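Local atomic coordinates of dihydrodipicolinate synthase (Agrobacterium tumefaciens, PDB entry 3B4U), a protein that probably condenses pyruvate with aspartate semialdehyde in the lysine branch of amino-acid synthesis. Residues Ser8-Thr13 with Gly208-Val213; Leu137-Pro142 with Gly167-Ser172; Asp197-Val202 with Gly228-Arg233. One frame throughout, in Å; residues are numbered along the deposited sequence.

All three contacts belong to one TIM barrel. Contact 1 pairs the first strand, 6-10, with the last, 208-211, and so closes the barrel; contact 2 pairs neighbouring strands 136-140 and 165-170, inside the long loop that contact 1 closes. Their centres lie about 13 Å apart, and Lys169 of contact 2 spans the interior to donate a hydrogen bond to Ile210 O of contact 1. Contact 3 lies on the outer layer, its centre about 16 Å from that of contact 1 and about 18 Å from that of contact 2. Its helix 195-203 leads into strand 208-211, so contacts 1 and 3 alternate along the chain, and Leu198 packs against Gly208 and Ala209.

Contact 1: Ser8-Thr13 with Gly208-Val213; sequences SAALTT and GAISGV
Ser8 holds Ile210 between two backbone bonds. Its N donates to Ala209 O over 2.9 Å, and its O accepts from Ser211 N, also over 2.9 Å and almost straight (N-H...O 165°), which is the bonding of a parallel pair. Ile210 CA lies 3.3 Å from Ser8 O, a CA-H...O contact. The two branches of Ile210 part along the neighbouring strand: CG1 reaches Ser8 CB (4.0 Å), while CG2, anti to the backbone N when chi1 is -61°, meets Ala10 CB at 3.9 Å. Ala10 CB also lies against the Ser211 peptide, 3.5 Å from Ser211 C. The ladder continues with Ala10 N to Ser211 O, 2.9 Å, but here the N-H comes from above the carbonyl plane, 62° out of it, where the first strand bends into an inverse gamma turn centred on Ala10. The hydroxyl of Ser8 is engaged by Ser40 and Thr42, and Asn215 bonds to both Ala10 O and Gly212 O. The seam is therefore built from main-chain polarity, with the Ala10 methyl and the two branches of Ile210 packed beside it: three buried amides and their carbonyl partners satisfy one another, and so the first and eighth strands close the barrel.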
ATOM      1  N   SER B   8      16.253  17.372   6.386  1.00  5.86           N
ATOM      2  CA  SER B   8      16.041  16.124   7.085  1.00  6.21           C
ATOM      3  C   SER B   8      16.626  14.987   6.251  1.00  6.38           C
ATOM      4  O   SER B   8      16.390  14.943   5.060  1.00  7.31           O
ATOM      5  CB  SER B   8      14.538  15.925   7.310  1.00  6.49           C
ATOM      6  OG  SER B   8      14.287  14.860   8.218  1.00  6.29           O
ATOM      7  N   ALA B   9      17.360  14.049   6.865  1.00  6.11           N
ATOM      8  CA  ALA B   9      17.758  12.846   6.148  1.00  6.51           C
ATOM      9  C   ALA B   9      16.560  11.958   5.965  1.00  6.52           C
ATOM     10  O   ALA B   9      15.826  11.699   6.928  1.00  6.95           O
ATOM     11  CB  ALA B   9      18.830  12.102   6.905  1.00  8.29           C
ATOM     12  N   ALA B  10      16.353  11.446   4.755  1.00  6.11           N
ATOM     13  CA  ALA B  10      15.366  10.395   4.509  1.00  6.68           C
ATOM     14  C   ALA B  10      16.097   9.122   4.929  1.00  5.81           C
ATOM     15  O   ALA B  10      16.707   8.424   4.126  1.00  5.69           O
ATOM     16  CB  ALA B  10      14.962  10.363   3.015  1.00  7.96           C
ATOM     17  N   LEU B  11      16.092   8.831   6.231  1.00  5.26           N
ATOM     18  CA  LEU B  11      17.102   7.959   6.814  1.00  5.70           C
ATOM     19  C   LEU B  11      16.958   6.536   6.289  1.00  5.42           C
ATOM     20  O   LEU B  11      15.884   5.951   6.318  1.00  5.69           O
ATOM     21  CB  LEU B  11      16.973   7.951   8.344  1.00  5.78           C
ATOM     22  CG  LEU B  11      18.230   7.536   9.071  1.00  6.23           C
ATOM     23  CD1 LEU B  11      19.266   8.653   9.070  1.00  8.28           C
ATOM     24  CD2 LEU B  11      17.898   7.069  10.492  1.00  8.43           C
ATOM     25  N   THR B  12      18.072   5.945   5.895  1.00  5.30           N
ATOM     26  CA  THR B  12      18.116   4.535   5.540  1.00  5.68           C
ATOM     27  C   THR B  12      17.991   3.667   6.800  1.00  6.11           C
ATOM     28  O   THR B  12      18.430   4.041   7.889  1.00  6.89           O
ATOM     29  CB  THR B  12      19.426   4.250   4.783  1.00  6.40           C
ATOM     30  OG1 THR B  12      20.535   4.872   5.451  1.00  6.68           O
ATOM     31  CG2 THR B  12      19.364   4.796   3.362  1.00  6.87           C
ATOM     32  N   THR B  13      17.420   2.484   6.594  1.00  5.86           N
ATOM     33  CA  THR B  13      17.171   1.527   7.662  1.00  6.01           C
ATOM     34  C   THR B  13      18.116   0.358   7.456  1.00  6.38           C
ATOM     35  O   THR B  13      18.020  -0.313   6.427  1.00  6.77           O
ATOM     36  CB  THR B  13      15.725   1.035   7.643  1.00  6.13           C
ATOM     37  OG1 THR B  13      14.829   2.152   7.778  1.00  6.60           O
ATOM     38  CG2 THR B  13      15.459   0.053   8.778  1.00  7.23           C
ATOM     39  N   GLY B 208      13.100  23.490   2.492  1.00  6.36           N
ATOM     40  CA  GLY B 208      14.119  22.481   2.570  1.00  6.77           C
ATOM     41  C   GLY B 208      13.756  21.170   1.901  1.00  5.87           C
ATOM     42  O   GLY B 208      13.182  21.153   0.817  1.00  5.91           O
ATOM     43  N   ALA B 209      14.172  20.054   2.516  1.00  6.24           N
ATOM     44  CA  ALA B 209      14.078  18.740   1.887  1.00  5.96           C
ATOM     45  C   ALA B 209      14.127  17.634   2.926  1.00  5.40           C
ATOM     46  O   ALA B 209      14.758  17.795   3.977  1.00  6.46           O
ATOM     47  CB  ALA B 209      15.249  18.539   0.879  1.00  6.82           C
ATOM     48  N   ILE B 210      13.493  16.539   2.563  1.00  6.02           N
ATOM     49  CA  ILE B 210      13.675  15.248   3.197  1.00  6.33           C
ATOM     50  C   ILE B 210      14.416  14.408   2.160  1.00  5.98           C
ATOM     51  O   ILE B 210      13.834  13.977   1.181  1.00  6.98           O
ATOM     52  CB  ILE B 210      12.341  14.607   3.610  1.00  6.35           C
ATOM     53  CG1 ILE B 210      11.590  15.499   4.631  1.00  6.49           C
ATOM     54  CG2 ILE B 210      12.576  13.209   4.168  1.00  7.60           C
ATOM     55  CD1 ILE B 210      10.169  15.088   4.888  1.00  7.86           C
ATOM     56  N   SER B 211      15.711  14.254   2.352  1.00  6.02           N
ATOM     57  CA  SER B 211      16.627  13.890   1.266  1.00  6.63           C
ATOM     58  C   SER B 211      17.279  12.535   1.429  1.00  6.11           C
ATOM     59  O   SER B 211      17.911  12.278   2.455  1.00  6.57           O
ATOM     60  CB  SER B 211      17.713  14.953   1.183  1.00  6.99           C
ATOM     61  OG  SER B 211      18.810  14.518   0.374  1.00  7.10           O
ATOM     62  N   GLY B 212      17.220  11.703   0.401  1.00  6.04           N
ATOM     63  CA  GLY B 212      17.937  10.445   0.387  1.00  6.69           C
ATOM     64  C   GLY B 212      19.445  10.609   0.226  1.00  6.62           C
ATOM     65  O   GLY B 212      20.226   9.935   0.888  1.00  6.30           O
ATOM     66  N   VAL B 213      19.867  11.516  -0.646  1.00  6.64           N
ATOM     67  CA  VAL B 213      21.277  11.772  -0.851  1.00  7.48           C
ATOM     68  C   VAL B 213      21.938  12.296   0.409  1.00  6.40           C
ATOM     69  O   VAL B 213      23.121  12.061   0.616  1.00  7.19           O
ATOM     70  CB  VAL B 213      21.492  12.710  -2.092  1.00  7.53           C
ATOM     71  CG1 VAL B 213      22.920  13.189  -2.186  1.00  8.84           C
ATOM     72  CG2 VAL B 213      21.026  11.989  -3.371  1.00 10.55           C
TER

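Contact 2: Leu137-Pro142 with Gly167-Ser172; sequences LVYNIP and GVKDSS
Tyr139 and Lys169 lie side by side on the barrel's inner face, with Lys169 CG 3.8 Å from Tyr139 CD1. Ile141 CG2 lies over one face of the ring, 3.7 Å above its centre, and Tyr109 of the second subunit packs on both Tyr139 and Ile141. Toward the N-terminal ends of the strands the packing is tight: Leu137 CD2 rests 3.6 Å from Gly167 CA, where glycine leaves room for the methyl, and on the outer face Val138 CG2 meets Val168 CG2 at 4.0 Å. Asn140 CG lies anti to the backbone N (chi1 -174°), which carries the amide alongside Asp170: Asn140 ND2 donates to Asp170 OD1 (3.1 Å) from above the carboxylate plane, while Asn140 OD1 accepts from Leu149 N. Ser172 N, in an Asx turn, and Ser172 OG grip the same Asp170 oxygen. The partly exposed side is looser: Pro142 CD stays 4.2 Å from Ser172 CA, and a water joins Ser171 OG to Tyr139 OH, which Thr46 also bonds. These are the C-terminal ends of TIM-barrel strands five and six, where this family keeps its active site and a Schiff-base lysine, consistent with the place of Lys169, whose NZ here bonds Ile210 O.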
ATOM      1  N   LEU B 137       2.995  16.825   7.233  1.00  5.54           N
ATOM      2  CA  LEU B 137       3.536  17.116   5.914  1.00  5.82           C
ATOM      3  C   LEU B 137       2.944  16.105   4.958  1.00  5.75           C
ATOM      4  O   LEU B 137       3.178  14.897   5.092  1.00  6.87           O
ATOM      5  CB  LEU B 137       5.058  16.952   5.917  1.00  5.50           C
ATOM      6  CG  LEU B 137       5.779  17.776   6.983  1.00  6.46           C
ATOM      7  CD1 LEU B 137       7.256  17.351   7.057  1.00  7.69           C
ATOM      8  CD2 LEU B 137       5.638  19.267   6.731  1.00  8.24           C
ATOM      9  N   VAL B 138       2.130  16.521   3.987  1.00  5.51           N
ATOM     10  CA  VAL B 138       1.533  15.564   3.068  1.00  5.38           C
ATOM     11  C   VAL B 138       2.534  15.227   1.969  1.00  5.57           C
ATOM     12  O   VAL B 138       3.257  16.081   1.463  1.00  5.99           O
ATOM     13  CB  VAL B 138       0.167  16.065   2.539  1.00  5.83           C
ATOM     14  CG1 VAL B 138      -0.814  16.155   3.702  1.00  7.71           C
ATOM     15  CG2 VAL B 138       0.268  17.353   1.771  1.00  7.38           C
ATOM     16  N   TYR B 139       2.557  13.952   1.600  1.00  5.20           N
ATOM     17  CA  TYR B 139       3.661  13.407   0.777  1.00  5.83           C
ATOM     18  C   TYR B 139       3.196  13.162  -0.650  1.00  5.52           C
ATOM     19  O   TYR B 139       2.382  12.280  -0.906  1.00  6.14           O
ATOM     20  CB  TYR B 139       4.149  12.110   1.434  1.00  6.34           C
ATOM     21  CG  TYR B 139       5.450  11.531   0.957  1.00  6.30           C
ATOM     22  CD1 TYR B 139       6.352  12.204   0.135  1.00  6.88           C
ATOM     23  CD2 TYR B 139       5.805  10.253   1.385  1.00  6.87           C
ATOM     24  CE1 TYR B 139       7.575  11.611  -0.225  1.00  7.79           C
ATOM     25  CE2 TYR B 139       7.022   9.684   1.069  1.00  7.93           C
ATOM     26  CZ  TYR B 139       7.898  10.376   0.271  1.00  8.00           C
ATOM     27  OH  TYR B 139       9.082   9.767  -0.080  1.00  9.56           O
ATOM     28  N   ASN B 140       3.717  13.976  -1.561  1.00  5.74           N
ATOM     29  CA  ASN B 140       3.398  13.893  -2.973  1.00  5.76           C
ATOM     30  C   ASN B 140       4.518  13.178  -3.719  1.00  5.73           C
ATOM     31  O   ASN B 140       5.524  13.780  -4.095  1.00  6.81           O
ATOM     32  CB  ASN B 140       3.209  15.306  -3.549  1.00  6.22           C
ATOM     33  CG  ASN B 140       2.728  15.280  -4.975  1.00  6.32           C
ATOM     34  OD1 ASN B 140       1.811  14.555  -5.295  1.00  7.01           O
ATOM     35  ND2 ASN B 140       3.324  16.106  -5.840  1.00  7.76           N
ATOM     36  N   ILE B 141       4.337  11.890  -3.920  1.00  6.06           N
ATOM     37  CA  ILE B 141       5.342  11.052  -4.585  1.00  7.10           C
ATOM     38  C   ILE B 141       4.652  10.118  -5.574  1.00  6.98           C
ATOM     39  O   ILE B 141       4.652   8.886  -5.443  1.00  7.69           O
ATOM     40  CB  ILE B 141       6.284  10.371  -3.571  1.00  7.47           C
ATOM     41  CG1 ILE B 141       7.441   9.682  -4.318  1.00  8.50           C
ATOM     42  CG2 ILE B 141       5.549   9.443  -2.596  1.00  8.34           C
ATOM     43  CD1 ILE B 141       8.554   9.223  -3.423  1.00 10.93           C
ATOM     44  N   PRO B 142       4.044  10.701  -6.607  1.00  7.73           N
ATOM     45  CA  PRO B 142       3.213   9.900  -7.506  1.00  9.15           C
ATOM     46  C   PRO B 142       3.964   8.801  -8.258  1.00  9.02           C
ATOM     47  O   PRO B 142       3.360   7.823  -8.658  1.00 10.24           O
ATOM     48  CB  PRO B 142       2.617  10.950  -8.454  1.00 10.46           C
ATOM     49  CG  PRO B 142       3.493  12.127  -8.324  1.00 10.25           C
ATOM     50  CD  PRO B 142       3.964  12.138  -6.925  1.00  8.36           C
ATOM     51  N   GLY B 167       2.733  21.446   5.701  1.00  6.42           N
ATOM     52  CA  GLY B 167       3.691  21.416   4.625  1.00  6.32           C
ATOM     53  C   GLY B 167       3.383  20.303   3.660  1.00  6.00           C
ATOM     54  O   GLY B 167       2.433  19.532   3.819  1.00  6.18           O
ATOM     55  N   VAL B 168       4.214  20.286   2.616  1.00  5.62           N
ATOM     56  CA  VAL B 168       4.119  19.338   1.531  1.00  6.06           C
ATOM     57  C   VAL B 168       5.523  18.855   1.218  1.00  5.95           C
ATOM     58  O   VAL B 168       6.406  19.684   0.997  1.00  6.41           O
ATOM     59  CB  VAL B 168       3.530  19.973   0.257  1.00  6.59           C
ATOM     60  CG1 VAL B 168       3.406  18.911  -0.873  1.00  7.00           C
ATOM     61  CG2 VAL B 168       2.160  20.592   0.512  1.00  8.47           C
ATOM     62  N   LYS B 169       5.720  17.538   1.136  1.00  5.76           N
ATOM     63  CA  LYS B 169       6.943  17.010   0.542  1.00  5.88           C
ATOM     64  C   LYS B 169       6.619  16.694  -0.899  1.00  5.76           C
ATOM     65  O   LYS B 169       5.909  15.732  -1.205  1.00  5.51           O
ATOM     66  CB  LYS B 169       7.428  15.763   1.289  1.00  5.93           C
ATOM     67  CG  LYS B 169       8.655  15.126   0.648  1.00  6.16           C
ATOM     68  CD  LYS B 169       9.872  16.035   0.617  1.00  6.71           C
ATOM     69  CE  LYS B 169      11.052  15.401  -0.071  1.00  6.44           C
ATOM     70  NZ  LYS B 169      12.233  16.339  -0.015  1.00  7.42           N
ATOM     71  N   ASP B 170       7.108  17.555  -1.801  1.00  5.84           N
ATOM     72  CA  ASP B 170       6.818  17.425  -3.194  1.00  6.37           C
ATOM     73  C   ASP B 170       7.965  16.724  -3.871  1.00  6.50           C
ATOM     74  O   ASP B 170       8.990  17.336  -4.175  1.00  6.74           O
ATOM     75  CB  ASP B 170       6.584  18.802  -3.830  1.00  7.52           C
ATOM     76  CG  ASP B 170       6.284  18.712  -5.295  1.00  7.09           C
ATOM     77  OD1 ASP B 170       6.035  17.600  -5.792  1.00  8.25           O
ATOM     78  OD2 ASP B 170       6.298  19.772  -5.949  1.00  8.57           O
ATOM     79  N   SER B 171       7.767  15.445  -4.113  1.00  6.47           N
ATOM     80  CA  SER B 171       8.726  14.587  -4.794  1.00  7.25           C
ATOM     81  C   SER B 171       8.218  14.272  -6.205  1.00  8.44           C
ATOM     82  O   SER B 171       8.571  13.267  -6.772  1.00 11.25           O
ATOM     83  CB  SER B 171       8.987  13.325  -3.988  1.00  7.68           C
ATOM     84  OG  SER B 171       9.627  13.721  -2.799  1.00  8.94           O
ATOM     85  N   SER B 172       7.414  15.137  -6.772  1.00  7.93           N
ATOM     86  CA  SER B 172       6.908  14.922  -8.127  1.00  8.70           C
ATOM     87  C   SER B 172       7.955  15.089  -9.222  1.00  8.49           C
ATOM     88  O   SER B 172       7.778  14.546 -10.307  1.00  9.78           O
ATOM     89  CB  SER B 172       5.769  15.882  -8.445  1.00  9.36           C
ATOM     90  OG  SER B 172       6.204  17.208  -8.474  1.00  9.35           O
TER
HETATM   91  O   HOH W   1      10.715  11.369  -1.605  1.00 15.22           O

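Contact 3: Asp197-Val202 with Gly228-Arg233; sequences DLARGV and GKDDPR
The carboxylate of Asp230 comes up against the methyl of Ala199, with OD1 3.4 Å from CB. Asp230 OD1 also receives a salt bridge from Arg203 and a water; this water lies between it and Arg200 N, accepting from the amide and giving to OD1, although that proton may be shared with other acceptors. Each guanidinium presents its edge to a carboxylate of its own segment. Arg200 turns that edge to Asp197 OD1, NH2 lying 3.1 Å away and above the carboxylate plane, and the same group makes a cation-pi contact with Trp175. Arg233 meets Asp231 side-on with two nitrogens: NE runs to the syn lone pair of OD1 over 3.0 Å at a nearly linear 174°, and NH2 reaches OD2 at 2.8 Å. The apolar meeting is small. Ala199 CB lies against the main chain of Gly228-Lys229, 3.5 Å from Lys229 C, and Val202 CG1, anti to its backbone N (chi1 167°), touches Gly228 CA at 3.6 Å. Gly228, following helix 218-225, is the first residue to leave helical angles, with phi +67°; its O is bonded by Arg203, which thus grips both this carbonyl and Asp230. Three residues on, Asp231 OD1 also accepts from Arg233 N (3.1 Å), N-capping helix 232-240. The arrangement is the link between helices 218-225 and 232-240, with a positive-phi glycine at its start and an aspartate N-cap at its end, packed beside helix 195-203 in the outer layer of the TIM barrel.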
ATOM      1  N   ASP B 197      15.778  20.909  -8.775  1.00  8.70           N
ATOM      2  CA  ASP B 197      15.016  22.123  -8.434  1.00  8.50           C
ATOM      3  C   ASP B 197      15.013  22.493  -6.975  1.00  7.46           C
ATOM      4  O   ASP B 197      14.354  23.437  -6.600  1.00  7.82           O
ATOM      5  CB  ASP B 197      13.602  22.004  -8.947  1.00 10.96           C
ATOM      6  CG  ASP B 197      13.554  22.139 -10.485  1.00 11.49           C
ATOM      7  OD1 ASP B 197      14.349  22.885 -11.098  1.00 11.98           O
ATOM      8  OD2 ASP B 197      12.683  21.554 -11.050  1.00 13.66           O
ATOM      9  N   LEU B 198      15.814  21.805  -6.163  1.00  7.59           N
ATOM     10  CA  LEU B 198      15.848  22.060  -4.732  1.00  7.19           C
ATOM     11  C   LEU B 198      16.361  23.453  -4.395  1.00  6.97           C
ATOM     12  O   LEU B 198      15.682  24.229  -3.750  1.00  6.87           O
ATOM     13  CB  LEU B 198      16.669  20.981  -4.037  1.00  6.89           C
ATOM     14  CG  LEU B 198      16.916  21.182  -2.532  1.00  6.96           C
ATOM     15  CD1 LEU B 198      15.617  21.336  -1.772  1.00  6.92           C
ATOM     16  CD2 LEU B 198      17.753  19.994  -2.048  1.00  7.68           C
ATOM     17  N   ALA B 199      17.556  23.797  -4.868  1.00  7.62           N
ATOM     18  CA  ALA B 199      18.108  25.113  -4.532  1.00  7.62           C
ATOM     19  C   ALA B 199      17.269  26.221  -5.163  1.00  7.65           C
ATOM     20  O   ALA B 199      16.979  27.226  -4.538  1.00  8.10           O
ATOM     21  CB  ALA B 199      19.601  25.210  -4.927  1.00  9.03           C
ATOM     22  N   ARG B 200      16.856  26.015  -6.414  1.00  8.08           N
ATOM     23  CA  ARG B 200      15.968  26.943  -7.124  1.00  8.38           C
ATOM     24  C   ARG B 200      14.703  27.220  -6.332  1.00  8.23           C
ATOM     25  O   ARG B 200      14.273  28.355  -6.171  1.00  8.89           O
ATOM     26  CB  ARG B 200      15.586  26.309  -8.461  1.00  8.90           C
ATOM     27  CG  ARG B 200      14.766  27.145  -9.391  1.00  9.57           C
ATOM     28  CD  ARG B 200      14.294  26.262 -10.533  1.00 10.14           C
ATOM     29  NE  ARG B 200      13.649  27.008 -11.597  1.00 11.99           N
ATOM     30  CZ  ARG B 200      13.108  26.428 -12.671  1.00 11.78           C
ATOM     31  NH1 ARG B 200      12.572  27.169 -13.634  1.00 13.21           N
ATOM     32  NH2 ARG B 200      13.124  25.113 -12.787  1.00 12.44           N
ATOM     33  N   GLY B 201      14.124  26.171  -5.777  1.00  7.83           N
ATOM     34  CA  GLY B 201      12.918  26.294  -4.994  1.00  7.88           C
ATOM     35  C   GLY B 201      13.131  26.937  -3.645  1.00  7.47           C
ATOM     36  O   GLY B 201      12.316  27.744  -3.205  1.00  8.09           O
ATOM     37  N   VAL B 202      14.257  26.643  -2.998  1.00  7.85           N
ATOM     38  CA  VAL B 202      14.624  27.300  -1.757  1.00  8.41           C
ATOM     39  C   VAL B 202      14.756  28.806  -1.990  1.00  8.53           C
ATOM     40  O   VAL B 202      14.313  29.609  -1.179  1.00  9.26           O
ATOM     41  CB  VAL B 202      15.894  26.662  -1.166  1.00  8.19           C
ATOM     42  CG1 VAL B 202      16.501  27.498  -0.038  1.00  9.57           C
ATOM     43  CG2 VAL B 202      15.566  25.237  -0.671  1.00  8.38           C
ATOM     44  N   GLY B 228      20.263  27.403  -0.248  1.00  8.93           N
ATOM     45  CA  GLY B 228      19.785  27.756  -1.570  1.00  8.97           C
ATOM     46  C   GLY B 228      20.868  27.879  -2.622  1.00  9.49           C
ATOM     47  O   GLY B 228      20.744  28.678  -3.540  1.00 10.21           O
ATOM     48  N   LYS B 229      21.931  27.097  -2.500  1.00  8.35           N
ATOM     49  CA  LYS B 229      23.024  27.098  -3.458  1.00  9.37           C
ATOM     50  C   LYS B 229      22.948  25.859  -4.334  1.00  8.29           C
ATOM     51  O   LYS B 229      22.854  24.736  -3.844  1.00  9.16           O
ATOM     52  CB  LYS B 229      24.355  27.116  -2.708  1.00 11.14           C
ATOM     53  CG  LYS B 229      24.565  28.264  -1.782  1.00 15.52           C
ATOM     54  CD  LYS B 229      24.472  29.582  -2.425  1.00 21.26           C
ATOM     55  CE  LYS B 229      24.968  30.658  -1.454  1.00 22.57           C
ATOM     56  NZ  LYS B 229      24.291  31.961  -1.668  1.00 28.75           N
ATOM     57  N   ASP B 230      23.058  26.062  -5.635  1.00  8.89           N
ATOM     58  CA  ASP B 230      23.093  24.951  -6.573  1.00  8.72           C
ATOM     59  C   ASP B 230      24.296  24.056  -6.320  1.00  9.26           C
ATOM     60  O   ASP B 230      25.346  24.509  -5.837  1.00 10.57           O
ATOM     61  CB  ASP B 230      23.217  25.455  -8.020  1.00  9.31           C
ATOM     62  CG  ASP B 230      22.014  26.210  -8.530  1.00 11.12           C
ATOM     63  OD1 ASP B 230      20.950  26.228  -7.897  1.00 10.80           O
ATOM     64  OD2 ASP B 230      22.157  26.743  -9.659  1.00 14.05           O
ATOM     65  N   ASP B 231      24.167  22.797  -6.677  1.00  7.77           N
ATOM     66  CA  ASP B 231      25.315  21.894  -6.728  1.00  7.88           C
ATOM     67  C   ASP B 231      25.124  20.953  -7.905  1.00  7.49           C
ATOM     68  O   ASP B 231      24.520  19.862  -7.795  1.00  7.35           O
ATOM     69  CB  ASP B 231      25.530  21.112  -5.435  1.00  8.14           C
ATOM     70  CG  ASP B 231      26.858  20.415  -5.395  1.00  8.29           C
ATOM     71  OD1 ASP B 231      27.510  20.212  -6.471  1.00  8.81           O
ATOM     72  OD2 ASP B 231      27.310  20.071  -4.275  1.00  8.74           O
ATOM     73  N   PRO B 232      25.644  21.325  -9.079  1.00  7.52           N
ATOM     74  CA  PRO B 232      25.520  20.480 -10.253  1.00  7.59           C
ATOM     75  C   PRO B 232      26.025  19.053 -10.079  1.00  6.98           C
ATOM     76  O   PRO B 232      25.522  18.145 -10.734  1.00  7.62           O
ATOM     77  CB  PRO B 232      26.322  21.247 -11.313  1.00  8.13           C
ATOM     78  CG  PRO B 232      26.120  22.682 -10.914  1.00  8.26           C
ATOM     79  CD  PRO B 232      26.249  22.631  -9.409  1.00  8.27           C
ATOM     80  N   ARG B 233      26.983  18.827  -9.201  1.00  7.52           N
ATOM     81  CA  ARG B 233      27.490  17.472  -8.984  1.00  7.84           C
ATOM     82  C   ARG B 233      26.396  16.546  -8.440  1.00  7.14           C
ATOM     83  O   ARG B 233      26.330  15.384  -8.780  1.00  7.66           O
ATOM     84  CB  ARG B 233      28.635  17.470  -7.981  1.00  8.12           C
ATOM     85  CG  ARG B 233      29.853  18.302  -8.347  1.00  8.43           C
ATOM     86  CD  ARG B 233      30.824  18.341  -7.203  1.00  9.32           C
ATOM     87  NE  ARG B 233      30.213  18.989  -6.034  1.00  9.28           N
ATOM     88  CZ  ARG B 233      30.737  18.992  -4.816  1.00 10.78           C
ATOM     89  NH1 ARG B 233      31.932  18.472  -4.582  1.00 11.06           N
ATOM     90  NH2 ARG B 233      30.061  19.545  -3.828  1.00 10.76           N
TER
HETATM   91  O   HOH W   2      18.627  24.684  -8.368  1.00 12.37           O